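Local coordinates for phthiocerol synthesis polyketide synthase type I PpsC (Mycobacterium tuberculosis, PDB 7AHB), which probably selects extender units for phthiocerol synthesis through its acyltransferase domain, passing them from coenzyme A to the acyl carrier protein of the synthase, at residues 174-179 and 233-238; 193-198 and 210-215. All blocks are in the same frame, centred on the assembly; numbering follows the deposited sequence.

Interaction 1. Residues 174-179 and 233-238; sequences GTMALL and VNIEVA
Met176 and Val233 meet where strand 175-179, an inner strand of the ferredoxin-like small subdomain, parts from its edge neighbour 230-232, a case of a sheet edge followed by a loop that still hugs it. Val233 N reaches Met176 O at 2.8 Å, nearly straight at the hydrogen but well above the carbonyl plane. An inverse gamma turn centred on Asn234 then brings the loop back, and Thr175 OG1 donates to Ile235 O at 2.8 Å. That hydroxyl lies opposite its own backbone N (chi1 -170°), which turns it to the loop although the residue as a whole faces helix 213-225.

Met176 can be traced outward. Its CB rests 3.9 Å from Val233 CG2. CG lies 3.9 Å from Ile235 CG2, the Met176 and Ile235 side chains crossing obliquely; CG also nears Val237 O. SD is already 4.4 Å from Ile235 CG2, and the bend at chi3 (83°) carries CE away from the loop, while the side chain as a whole also packs on Val208 and Pro239.

Met176 N is buried here without a polar partner. Just before the strand, a water donates to Gly174 O at 2.8 Å and to Glu236 OE1 at 3.0 Å, a carboxylate also salt-bridged to Arg232.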
loop_
_atom_site.group_PDB
_atom_site.type_symbol
_atom_site.label_atom_id
_atom_site.label_comp_id
_atom_site.label_asym_id
_atom_site.label_seq_id
_atom_site.Cartn_x
_atom_site.Cartn_y
_atom_site.Cartn_z
ATOM N N GLY A 174 14.898 -8.254 -9.677
ATOM C CA GLY A 174 14.609 -6.835 -9.683
ATOM C C GLY A 174 14.546 -6.313 -8.270
ATOM O O GLY A 174 14.477 -7.080 -7.305
ATOM N N THR A 175 14.587 -4.990 -8.154
ATOM C CA THR A 175 14.384 -4.334 -6.869
ATOM C C THR A 175 14.004 -2.892 -7.168
ATOM O O THR A 175 13.810 -2.512 -8.329
ATOM C CB THR A 175 15.614 -4.466 -5.960
ATOM O OG1 THR A 175 15.272 -4.016 -4.641
ATOM C CG2 THR A 175 16.785 -3.677 -6.493
ATOM N N MET A 176 13.878 -2.088 -6.121
ATOM C CA MET A 176 13.554 -0.680 -6.291
ATOM C C MET A 176 14.395 0.117 -5.312
ATOM O O MET A 176 15.003 -0.441 -4.397
ATOM C CB MET A 176 12.072 -0.401 -6.060
ATOM C CG MET A 176 11.155 -1.314 -6.825
ATOM S SD MET A 176 9.386 -0.896 -6.453
ATOM C CE MET A 176 9.118 0.372 -7.519
ATOM N N ALA A 177 14.416 1.434 -5.504
ATOM C CA ALA A 177 15.208 2.316 -4.656
ATOM C C ALA A 177 14.476 3.636 -4.487
ATOM O O ALA A 177 13.928 4.172 -5.454
ATOM C CB ALA A 177 16.588 2.571 -5.244
ATOM N N LEU A 178 14.487 4.153 -3.263
ATOM C CA LEU A 178 13.917 5.461 -2.964
ATOM C C LEU A 178 15.021 6.503 -3.068
ATOM O O LEU A 178 16.077 6.351 -2.447
ATOM C CB LEU A 178 13.304 5.474 -1.566
ATOM C CG LEU A 178 12.643 6.767 -1.086
ATOM C CD1 LEU A 178 11.381 7.084 -1.832
ATOM C CD2 LEU A 178 12.348 6.655 0.421
ATOM N N LEU A 179 14.777 7.559 -3.845
ATOM C CA LEU A 179 15.776 8.593 -4.087
ATOM C C LEU A 179 15.247 9.947 -3.629
ATOM O O LEU A 179 14.062 10.243 -3.788
ATOM C CB LEU A 179 16.131 8.675 -5.571
ATOM C CG LEU A 179 16.168 7.398 -6.393
ATOM C CD1 LEU A 179 16.407 7.736 -7.873
ATOM C CD2 LEU A 179 17.250 6.469 -5.872
ATOM N N VAL A 233 14.769 -0.219 -1.590
ATOM C CA VAL A 233 13.476 -0.681 -1.100
ATOM C C VAL A 233 13.581 -2.151 -0.710
ATOM O O VAL A 233 14.306 -2.928 -1.343
ATOM C CB VAL A 233 12.400 -0.463 -2.169
ATOM C CG1 VAL A 233 11.071 -1.018 -1.712
ATOM C CG2 VAL A 233 12.266 1.042 -2.478
ATOM N N ASN A 234 12.860 -2.541 0.345
ATOM C CA ASN A 234 12.873 -3.928 0.816
ATOM C C ASN A 234 11.950 -4.746 -0.076
ATOM O O ASN A 234 10.826 -5.100 0.285
ATOM C CB ASN A 234 12.443 -4.026 2.270
ATOM C CG ASN A 234 12.724 -5.401 2.867
ATOM O OD1 ASN A 234 13.705 -6.064 2.513
ATOM N ND2 ASN A 234 11.851 -5.839 3.772
ATOM N N ILE A 235 12.434 -5.044 -1.279
ATOM C CA ILE A 235 11.625 -5.760 -2.258
ATOM C C ILE A 235 12.579 -6.444 -3.212
ATOM O O ILE A 235 13.671 -5.945 -3.473
ATOM C CB ILE A 235 10.639 -4.806 -2.984
ATOM C CG1 ILE A 235 9.601 -5.612 -3.765
ATOM C CG2 ILE A 235 11.380 -3.868 -3.932
ATOM C CD1 ILE A 235 8.580 -4.749 -4.503
ATOM N N GLU A 236 12.188 -7.630 -3.688
ATOM C CA GLU A 236 13.070 -8.464 -4.501
ATOM C C GLU A 236 12.503 -8.711 -5.897
ATOM O O GLU A 236 12.908 -9.675 -6.561
ATOM C CB GLU A 236 13.360 -9.789 -3.777
ATOM C CG GLU A 236 13.845 -9.603 -2.321
ATOM C CD GLU A 236 15.078 -8.715 -2.199
ATOM O OE1 GLU A 236 15.965 -8.834 -3.069
ATOM O OE2 GLU A 236 15.134 -7.870 -1.263
ATOM N N VAL A 237 11.593 -7.845 -6.356
ATOM C CA VAL A 237 11.144 -7.787 -7.742
ATOM C C VAL A 237 11.074 -6.320 -8.152
ATOM O O VAL A 237 11.167 -5.411 -7.320
ATOM C CB VAL A 237 9.778 -8.454 -7.964
ATOM C CG1 VAL A 237 9.946 -9.994 -7.979
ATOM C CG2 VAL A 237 8.771 -8.021 -6.923
ATOM N N ALA A 238 10.845 -6.110 -9.458
ATOM C CA ALA A 238 10.835 -4.765 -10.044
ATOM C C ALA A 238 9.457 -4.458 -10.621
ATOM O O ALA A 238 9.259 -4.511 -11.843
ATOM C CB ALA A 238 11.905 -4.614 -11.142
HETATM O O HOH W 1 16.413 -8.571 -6.023
#

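Interaction 2. Residues 193-198 and 210-215; sequences YPEVSL and SGPPLL
Ser210 faces Ser197 as an antiparallel hydrogen-bonded pair, a compact example of how the open end of a hairpin is closed by main chain first and side chains after. Ser210 N donates to Ser197 O at 3.0 Å, and Ser210 O receives Ser197 N at 2.9 Å in a nearly linear bond (169°). The same oxygen also takes a CA-H contact from Val196 CA at 3.3 Å. The two hydroxyls find their hydrogen-bond partners outside the pair: Ser210 OG, anti to its own amide nitrogen (chi1 177°), bonds Pro239 O, and Ser197 OG bonds His240 O and Asn241, so the loop 239-241 lies against this face of the sheet.

Gly211 follows in an extended conformation, its CA near the carbonyl oxygen of Glu195. Pro212, the N-cap of helix 213-225, then lays CG and CD of its ring against Glu195, the two side chains crossing at about a right angle. Pro212 CD meets Glu195 O at 3.5 Å, while Pro212 CG touches Glu195 OE1 at 3.4 Å.

In the first turn of the helix, Leu215 points back over the segment 193-198. Its CB lies 3.9 Å from Val196 CG2, its CD1 lies beside Glu195, about as near OE1 as CB, and its CD2 comes to the edge of the Tyr193 ring, 4.4 Å from CD2 of that tyrosine. The ring is steadied at its far end by a bond from Tyr193 OH to Glu218, farther along the same helix. A type I turn from Tyr193 to Val196, closed by the Val196 amide on Tyr193 O, presents these side chains together. Hairpin 197-211 running directly into a helix packed on the sheet is the strand-strand-helix portion of a ferredoxin-like βαββαβ fold.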
loop_
_atom_site.group_PDB
_atom_site.type_symbol
_atom_site.label_atom_id
_atom_site.label_comp_id
_atom_site.label_asym_id
_atom_site.label_seq_id
_atom_site.Cartn_x
_atom_site.Cartn_y
_atom_site.Cartn_z
ATOM N N TYR A 193 19.359 4.610 -18.944
ATOM C CA TYR A 193 19.134 3.308 -18.311
ATOM C C TYR A 193 17.797 2.764 -18.799
ATOM O O TYR A 193 16.788 2.828 -18.080
ATOM C CB TYR A 193 19.147 3.418 -16.783
ATOM C CG TYR A 193 20.518 3.745 -16.232
ATOM C CD1 TYR A 193 20.975 5.046 -16.189
ATOM C CD2 TYR A 193 21.344 2.744 -15.737
ATOM C CE1 TYR A 193 22.242 5.338 -15.698
ATOM C CE2 TYR A 193 22.618 3.031 -15.248
ATOM C CZ TYR A 193 23.045 4.335 -15.222
ATOM O OH TYR A 193 24.304 4.652 -14.732
ATOM N N PRO A 194 17.758 2.214 -20.012
ATOM C CA PRO A 194 16.478 1.761 -20.575
ATOM C C PRO A 194 15.775 0.686 -19.761
ATOM O O PRO A 194 14.553 0.554 -19.880
ATOM C CB PRO A 194 16.876 1.236 -21.964
ATOM C CG PRO A 194 18.338 0.961 -21.870
ATOM C CD PRO A 194 18.879 2.014 -20.942
ATOM N N GLU A 195 16.494 -0.090 -18.952
ATOM C CA GLU A 195 15.893 -1.143 -18.148
ATOM C C GLU A 195 15.363 -0.641 -16.813
ATOM O O GLU A 195 14.653 -1.382 -16.129
ATOM C CB GLU A 195 16.920 -2.264 -17.902
ATOM C CG GLU A 195 17.395 -2.932 -19.197
ATOM C CD GLU A 195 18.443 -3.990 -18.974
ATOM O OE1 GLU A 195 18.356 -4.727 -17.983
ATOM O OE2 GLU A 195 19.376 -4.080 -19.793
ATOM N N VAL A 196 15.674 0.591 -16.432
ATOM C CA VAL A 196 15.231 1.169 -15.165
ATOM C C VAL A 196 14.097 2.132 -15.446
ATOM O O VAL A 196 14.171 2.909 -16.413
ATOM C CB VAL A 196 16.387 1.891 -14.452
ATOM C CG1 VAL A 196 15.894 2.583 -13.203
ATOM C CG2 VAL A 196 17.503 0.866 -14.127
ATOM N N SER A 197 13.052 2.094 -14.592
ATOM C CA SER A 197 11.883 2.950 -14.746
ATOM C C SER A 197 11.671 3.850 -13.530
ATOM O O SER A 197 12.146 3.567 -12.429
ATOM C CB SER A 197 10.606 2.102 -14.952
ATOM O OG SER A 197 10.349 1.331 -13.786
ATOM N N LEU A 198 10.914 4.933 -13.729
ATOM C CA LEU A 198 10.346 5.678 -12.611
ATOM C C LEU A 198 9.164 4.858 -12.097
ATOM O O LEU A 198 8.174 4.686 -12.807
ATOM C CB LEU A 198 9.903 7.071 -13.057
ATOM C CG LEU A 198 9.522 8.025 -11.933
ATOM C CD1 LEU A 198 9.695 9.492 -12.367
ATOM C CD2 LEU A 198 8.078 7.787 -11.476
ATOM N N SER A 210 12.842 1.586 -10.324
ATOM C CA SER A 210 12.628 0.153 -10.309
ATOM C C SER A 210 13.391 -0.466 -11.463
ATOM O O SER A 210 13.438 0.110 -12.547
ATOM C CB SER A 210 11.116 -0.184 -10.411
ATOM O OG SER A 210 10.945 -1.575 -10.464
ATOM N N GLY A 211 13.993 -1.634 -11.228
ATOM C CA GLY A 211 14.690 -2.319 -12.282
ATOM C C GLY A 211 15.667 -3.364 -11.764
ATOM O O GLY A 211 15.651 -3.755 -10.594
ATOM N N PRO A 212 16.524 -3.848 -12.646
ATOM C CA PRO A 212 17.487 -4.918 -12.258
ATOM C C PRO A 212 18.374 -4.479 -11.105
ATOM O O PRO A 212 18.829 -3.325 -11.061
ATOM C CB PRO A 212 18.300 -5.144 -13.536
ATOM C CG PRO A 212 17.427 -4.639 -14.664
ATOM C CD PRO A 212 16.601 -3.495 -14.074
ATOM N N PRO A 213 18.673 -5.387 -10.163
ATOM C CA PRO A 213 19.308 -4.937 -8.909
ATOM C C PRO A 213 20.694 -4.358 -9.088
ATOM O O PRO A 213 21.056 -3.439 -8.346
ATOM C CB PRO A 213 19.330 -6.207 -8.043
ATOM C CG PRO A 213 19.164 -7.349 -9.019
ATOM C CD PRO A 213 18.261 -6.802 -10.105
ATOM N N LEU A 214 21.493 -4.882 -10.023
ATOM C CA LEU A 214 22.818 -4.313 -10.253
ATOM C C LEU A 214 22.718 -2.864 -10.709
ATOM O O LEU A 214 23.559 -2.028 -10.354
ATOM C CB LEU A 214 23.579 -5.130 -11.299
ATOM C CG LEU A 214 24.093 -6.508 -10.865
ATOM C CD1 LEU A 214 24.919 -7.194 -11.962
ATOM C CD2 LEU A 214 24.922 -6.392 -9.581
ATOM N N LEU A 215 21.700 -2.554 -11.516
ATOM C CA LEU A 215 21.539 -1.202 -12.045
ATOM C C LEU A 215 20.943 -0.261 -11.007
ATOM O O LEU A 215 21.306 0.916 -10.958
ATOM C CB LEU A 215 20.683 -1.240 -13.306
ATOM C CG LEU A 215 21.258 -2.077 -14.444
ATOM C CD1 LEU A 215 20.284 -2.218 -15.557
ATOM C CD2 LEU A 215 22.580 -1.451 -14.978
#

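In the fold
Residues 193-215 fall between the two segments of interaction 1, and the centres of interactions 1 and 2 are 10 Å apart. Strands 175-179 and 207-211 are neighbours in one sheet, joined by a probable hydrogen bond from Thr175 N to Gly211 O at 2.9 Å. On one face Met176 CE packs 3.6 Å from Ser210 CB, and Ala238 CA lies 3.2 Å from Ser210 OG. The Met176 side chain also puts interaction 1 near the GxSxG elbow of Ser138, which it approaches but does not contact; Ser138 is probably the acyl-carrying nucleophile, as in related acyltransferases. A thiocyanate ion, likely a crystallisation additive, sits about 4 Å from the side chain of Leu178.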